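Local atomic coordinates of hypothetical protein TTHA1254 (Thermus thermophilus, PDB entry 2D4P), a protein that is of unknown function but belongs to a family of the acetyltransferase clan and may transfer acyl groups. Residues 60-69 and 92-103. Residues are numbered along the deposited sequence; the frame is centred on the assembly and turned at random.
Sequences ATTVLVTRIE and VYEVALHLDPER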
loop_
_atom_site.group_PDB
_atom_site.type_symbol
_atom_site.label_atom_id
_atom_site.label_comp_id
_atom_site.label_asym_id
_atom_site.label_seq_id
_atom_site.Cartn_x
_atom_site.Cartn_y
_atom_site.Cartn_z
ATOM N N ALA A 60 19.525 -7.717 1.213
ATOM C CA ALA A 60 18.128 -7.914 1.557
ATOM C C ALA A 60 17.260 -7.039 0.656
ATOM O O ALA A 60 17.759 -6.164 -0.076
ATOM C CB ALA A 60 17.917 -7.538 2.990
ATOM N N THR A 61 15.963 -7.301 0.708
ATOM C CA THR A 61 14.943 -6.533 0.007
ATOM C C THR A 61 13.957 -5.951 1.001
ATOM O O THR A 61 13.664 -6.549 2.038
ATOM C CB THR A 61 14.257 -7.449 -0.995
ATOM O OG1 THR A 61 15.226 -7.879 -1.963
ATOM C CG2 THR A 61 13.123 -6.765 -1.778
ATOM N N THR A 62 13.477 -4.744 0.711
ATOM C CA THR A 62 12.381 -4.144 1.434
ATOM C C THR A 62 11.192 -4.001 0.504
ATOM O O THR A 62 11.378 -3.684 -0.681
ATOM C CB THR A 62 12.785 -2.719 1.913
ATOM O OG1 THR A 62 13.846 -2.820 2.891
ATOM C CG2 THR A 62 11.636 -2.049 2.621
ATOM N N VAL A 63 9.980 -4.236 1.019
ATOM C CA VAL A 63 8.786 -3.865 0.298
ATOM C C VAL A 63 8.323 -2.515 0.820
ATOM O O VAL A 63 8.047 -2.361 1.999
ATOM C CB VAL A 63 7.690 -4.960 0.401
ATOM C CG1 VAL A 63 6.316 -4.351 0.013
ATOM C CG2 VAL A 63 8.043 -6.112 -0.528
ATOM N N LEU A 64 8.316 -1.511 -0.062
ATOM C CA LEU A 64 7.820 -0.196 0.265
ATOM C C LEU A 64 6.394 -0.021 -0.221
ATOM O O LEU A 64 6.077 -0.263 -1.397
ATOM C CB LEU A 64 8.704 0.853 -0.397
ATOM C CG LEU A 64 8.450 2.303 -0.025
ATOM C CD1 LEU A 64 8.592 2.601 1.488
ATOM C CD2 LEU A 64 9.423 3.177 -0.859
ATOM N N VAL A 65 5.531 0.372 0.699
ATOM C CA VAL A 65 4.154 0.723 0.362
ATOM C C VAL A 65 4.168 2.207 -0.026
ATOM O O VAL A 65 4.224 3.096 0.822
ATOM C CB VAL A 65 3.176 0.474 1.534
ATOM C CG1 VAL A 65 1.758 0.775 1.079
ATOM C CG2 VAL A 65 3.271 -0.939 2.083
ATOM N N THR A 66 4.120 2.430 -1.313
ATOM C CA THR A 66 4.158 3.709 -1.936
ATOM C C THR A 66 2.915 4.501 -1.646
ATOM O O THR A 66 2.949 5.732 -1.471
ATOM C CB THR A 66 4.342 3.430 -3.490
ATOM O OG1 THR A 66 5.536 2.616 -3.648
ATOM C CG2 THR A 66 4.592 4.655 -4.178
ATOM N N ARG A 67 1.782 3.799 -1.621
ATOM C CA ARG A 67 0.507 4.407 -1.369
ATOM C C ARG A 67 -0.471 3.427 -0.767
ATOM O O ARG A 67 -0.578 2.296 -1.238
ATOM C CB ARG A 67 -0.093 4.948 -2.672
ATOM C CG ARG A 67 -1.325 5.761 -2.422
ATOM C CD ARG A 67 -1.735 6.559 -3.602
ATOM N NE ARG A 67 -2.916 7.359 -3.299
ATOM C CZ ARG A 67 -3.596 7.993 -4.232
ATOM N NH1 ARG A 67 -3.203 7.897 -5.499
ATOM N NH2 ARG A 67 -4.684 8.687 -3.903
ATOM N N ILE A 68 -1.233 3.896 0.211
ATOM C CA ILE A 68 -2.334 3.092 0.738
ATOM C C ILE A 68 -3.520 4.022 0.971
ATOM O O ILE A 68 -3.363 5.148 1.462
ATOM C CB ILE A 68 -1.916 2.290 1.996
ATOM C CG1 ILE A 68 -3.036 1.304 2.368
ATOM C CG2 ILE A 68 -1.577 3.187 3.193
ATOM C CD1 ILE A 68 -2.656 0.345 3.530
ATOM N N GLU A 69 -4.686 3.558 0.555
ATOM C CA GLU A 69 -5.929 4.256 0.734
ATOM C C GLU A 69 -6.937 3.276 1.285
ATOM O O GLU A 69 -6.919 2.096 0.919
ATOM C CB GLU A 69 -6.426 4.857 -0.585
ATOM C CG GLU A 69 -5.459 5.819 -1.267
ATOM C CD GLU A 69 -5.153 7.090 -0.470
ATOM O OE1 GLU A 69 -5.886 7.426 0.469
ATOM O OE2 GLU A 69 -4.164 7.765 -0.816
ATOM N N VAL A 92 11.139 -11.353 1.732
ATOM C CA VAL A 92 11.481 -9.931 1.914
ATOM C C VAL A 92 11.732 -9.696 3.428
ATOM O O VAL A 92 11.001 -10.205 4.263
ATOM C CB VAL A 92 10.314 -9.089 1.386
ATOM C CG1 VAL A 92 10.304 -7.675 1.971
ATOM C CG2 VAL A 92 10.337 -9.050 -0.160
ATOM N N TYR A 93 12.763 -8.911 3.744
ATOM C CA TYR A 93 13.207 -8.668 5.118
ATOM C C TYR A 93 12.305 -7.740 5.910
ATOM O O TYR A 93 12.091 -7.983 7.101
ATOM C CB TYR A 93 14.622 -8.104 5.076
ATOM C CG TYR A 93 15.205 -7.895 6.459
ATOM C CD1 TYR A 93 15.767 -8.954 7.159
ATOM C CD2 TYR A 93 15.156 -6.645 7.065
ATOM C CE1 TYR A 93 16.291 -8.765 8.434
ATOM C CE2 TYR A 93 15.698 -6.436 8.327
ATOM C CZ TYR A 93 16.242 -7.502 9.019
ATOM O OH TYR A 93 16.784 -7.313 10.294
ATOM N N GLU A 94 11.800 -6.684 5.292
ATOM C CA GLU A 94 10.920 -5.744 5.984
ATOM C C GLU A 94 9.977 -5.053 5.049
ATOM O O GLU A 94 10.184 -5.037 3.845
ATOM C CB GLU A 94 11.713 -4.708 6.745
ATOM C CG GLU A 94 12.574 -3.774 5.913
ATOM C CD GLU A 94 13.287 -2.751 6.790
ATOM O OE1 GLU A 94 13.886 -3.161 7.794
ATOM O OE2 GLU A 94 13.195 -1.529 6.510
ATOM N N VAL A 95 8.931 -4.481 5.630
ATOM C CA VAL A 95 7.958 -3.698 4.910
ATOM C C VAL A 95 7.961 -2.306 5.547
ATOM O O VAL A 95 7.968 -2.160 6.774
ATOM C CB VAL A 95 6.547 -4.311 5.017
ATOM C CG1 VAL A 95 5.519 -3.470 4.318
ATOM C CG2 VAL A 95 6.519 -5.809 4.511
ATOM N N ALA A 96 7.969 -1.293 4.709
ATOM C CA ALA A 96 8.041 0.097 5.161
ATOM C C ALA A 96 7.020 0.961 4.459
ATOM O O ALA A 96 6.604 0.666 3.327
ATOM C CB ALA A 96 9.465 0.667 4.910
ATOM N N LEU A 97 6.642 2.058 5.124
ATOM C CA LEU A 97 5.632 2.972 4.612
ATOM C C LEU A 97 5.987 4.363 5.146
ATOM O O LEU A 97 6.423 4.495 6.291
ATOM C CB LEU A 97 4.265 2.524 5.156
ATOM C CG LEU A 97 2.963 3.181 4.728
ATOM C CD1 LEU A 97 1.846 2.183 4.769
ATOM C CD2 LEU A 97 2.654 4.345 5.639
ATOM N N HIS A 98 5.794 5.394 4.326
ATOM C CA HIS A 98 5.927 6.786 4.777
ATOM C C HIS A 98 4.536 7.318 5.189
ATOM O O HIS A 98 3.657 7.523 4.353
ATOM C CB HIS A 98 6.580 7.656 3.689
ATOM C CG HIS A 98 7.921 7.157 3.226
ATOM N ND1 HIS A 98 8.440 7.464 1.985
ATOM C CD2 HIS A 98 8.870 6.415 3.850
ATOM C CE1 HIS A 98 9.630 6.896 1.849
ATOM N NE2 HIS A 98 9.916 6.254 2.964
ATOM N N LEU A 99 4.326 7.477 6.480
ATOM C CA LEU A 99 3.035 7.779 7.067
ATOM C C LEU A 99 2.825 9.312 7.293
ATOM O O LEU A 99 3.654 9.980 7.872
ATOM C CB LEU A 99 2.921 7.008 8.395
ATOM C CG LEU A 99 1.808 7.382 9.383
ATOM C CD1 LEU A 99 0.419 7.017 8.841
ATOM C CD2 LEU A 99 2.046 6.777 10.773
ATOM N N ASP A 100 1.714 9.846 6.809
ATOM C CA ASP A 100 1.232 11.163 7.273
ATOM C C ASP A 100 0.566 10.902 8.607
ATOM O O ASP A 100 -0.429 10.198 8.664
ATOM C CB ASP A 100 0.240 11.708 6.262
ATOM C CG ASP A 100 -0.451 12.965 6.712
ATOM O OD1 ASP A 100 -0.188 13.502 7.815
ATOM O OD2 ASP A 100 -1.321 13.468 5.978
ATOM N N PRO A 101 1.108 11.428 9.700
ATOM C CA PRO A 101 0.557 11.127 11.032
ATOM C C PRO A 101 -0.828 11.726 11.338
ATOM O O PRO A 101 -1.422 11.389 12.360
ATOM C CB PRO A 101 1.626 11.681 11.985
ATOM C CG PRO A 101 2.280 12.766 11.224
ATOM C CD PRO A 101 2.262 12.345 9.770
ATOM N N GLU A 102 -1.333 12.608 10.482
ATOM C CA GLU A 102 -2.726 13.060 10.551
ATOM C C GLU A 102 -3.717 11.926 10.221
ATOM O O GLU A 102 -4.896 12.012 10.545
ATOM C CB GLU A 102 -2.972 14.232 9.587
ATOM C CG GLU A 102 -2.184 15.503 9.916
ATOM C CD GLU A 102 -2.872 16.804 9.470
ATOM O OE1 GLU A 102 -2.388 17.435 8.496
ATOM O OE2 GLU A 102 -3.868 17.232 10.115
ATOM N N ARG A 103 -3.246 10.878 9.554
ATOM C CA ARG A 103 -4.122 9.791 9.147
ATOM C C ARG A 103 -4.268 8.816 10.306
ATOM O O ARG A 103 -3.542 7.846 10.418
ATOM C CB ARG A 103 -3.550 9.099 7.913
ATOM C CG ARG A 103 -3.378 10.011 6.712
ATOM C CD ARG A 103 -2.827 9.277 5.474
ATOM N NE ARG A 103 -3.757 8.248 5.026
ATOM C CZ ARG A 103 -3.473 7.314 4.125
ATOM N NH1 ARG A 103 -2.292 7.281 3.550
ATOM N NH2 ARG A 103 -4.414 6.440 3.778
HETATM O O HOH W 1 14.371 -0.440 3.848
HETATM O O HOH W 2 4.734 5.353 1.701
HETATM O O HOH W 3 -0.246 6.336 1.454
#
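Val63 is gripped on both of its backbone polar atoms by the strand beside it: its N donates to Glu94 O at 2.9 Å, and its O accepts from Ala96 N. The ladder runs on through Val65 N to Ala96 O, a nearly straight bond (172°), while at the near end Tyr93 N reaches Thr61 O. There, on the face of Leu64 and Ala96, a water joins Thr62 OG1 to Glu94 OE2, to which it donates. On the side facing helix 73-89, Val63 CG2, anti to the carbonyl carbon and hence beside the backbone N, meets Val92 CG1 at 3.7 Å; farther along, Leu97 CD1 touches both Val65 CB and Ile68 CG2. On the opposite face, Leu64 CD1 lies over the His98 ring, displaced toward its rim, and against Ala96 CB.

Beyond Val65 the strands part, and one water donates to Val65 O and accepts from His98 N (2.8 Å), filling the place of the next rung. Parallel strands of a beta-alpha-beta unit that splay midway mark the GNAT fold, where the gap usually receives acyl-CoA; whether it does here is not established. Past the bulge at Thr66 and Arg67, Arg103, bent at chi3 (63°), turns its guanidinium end-on to Ile68 O, which lies near the guanidinium plane, NH2 at 2.9 Å and NH1 at 3.2 Å; NH2 comes from above the carbonyl plane (38°). NH1 also donates weakly to a water that accepts from Ile68 N. Glu69 OE1 adds a long charge contact to Arg103 NH2, well out of the guanidinium plane, while its OE2 accepts from Arg67 NE at 2.8 Å. A leucine in place of Arg103 would probably leave Ile68 O without both donors and Glu69 without one balancing charge. A charged side chain thus ties the loop before helix 104-112 to the diverging strand.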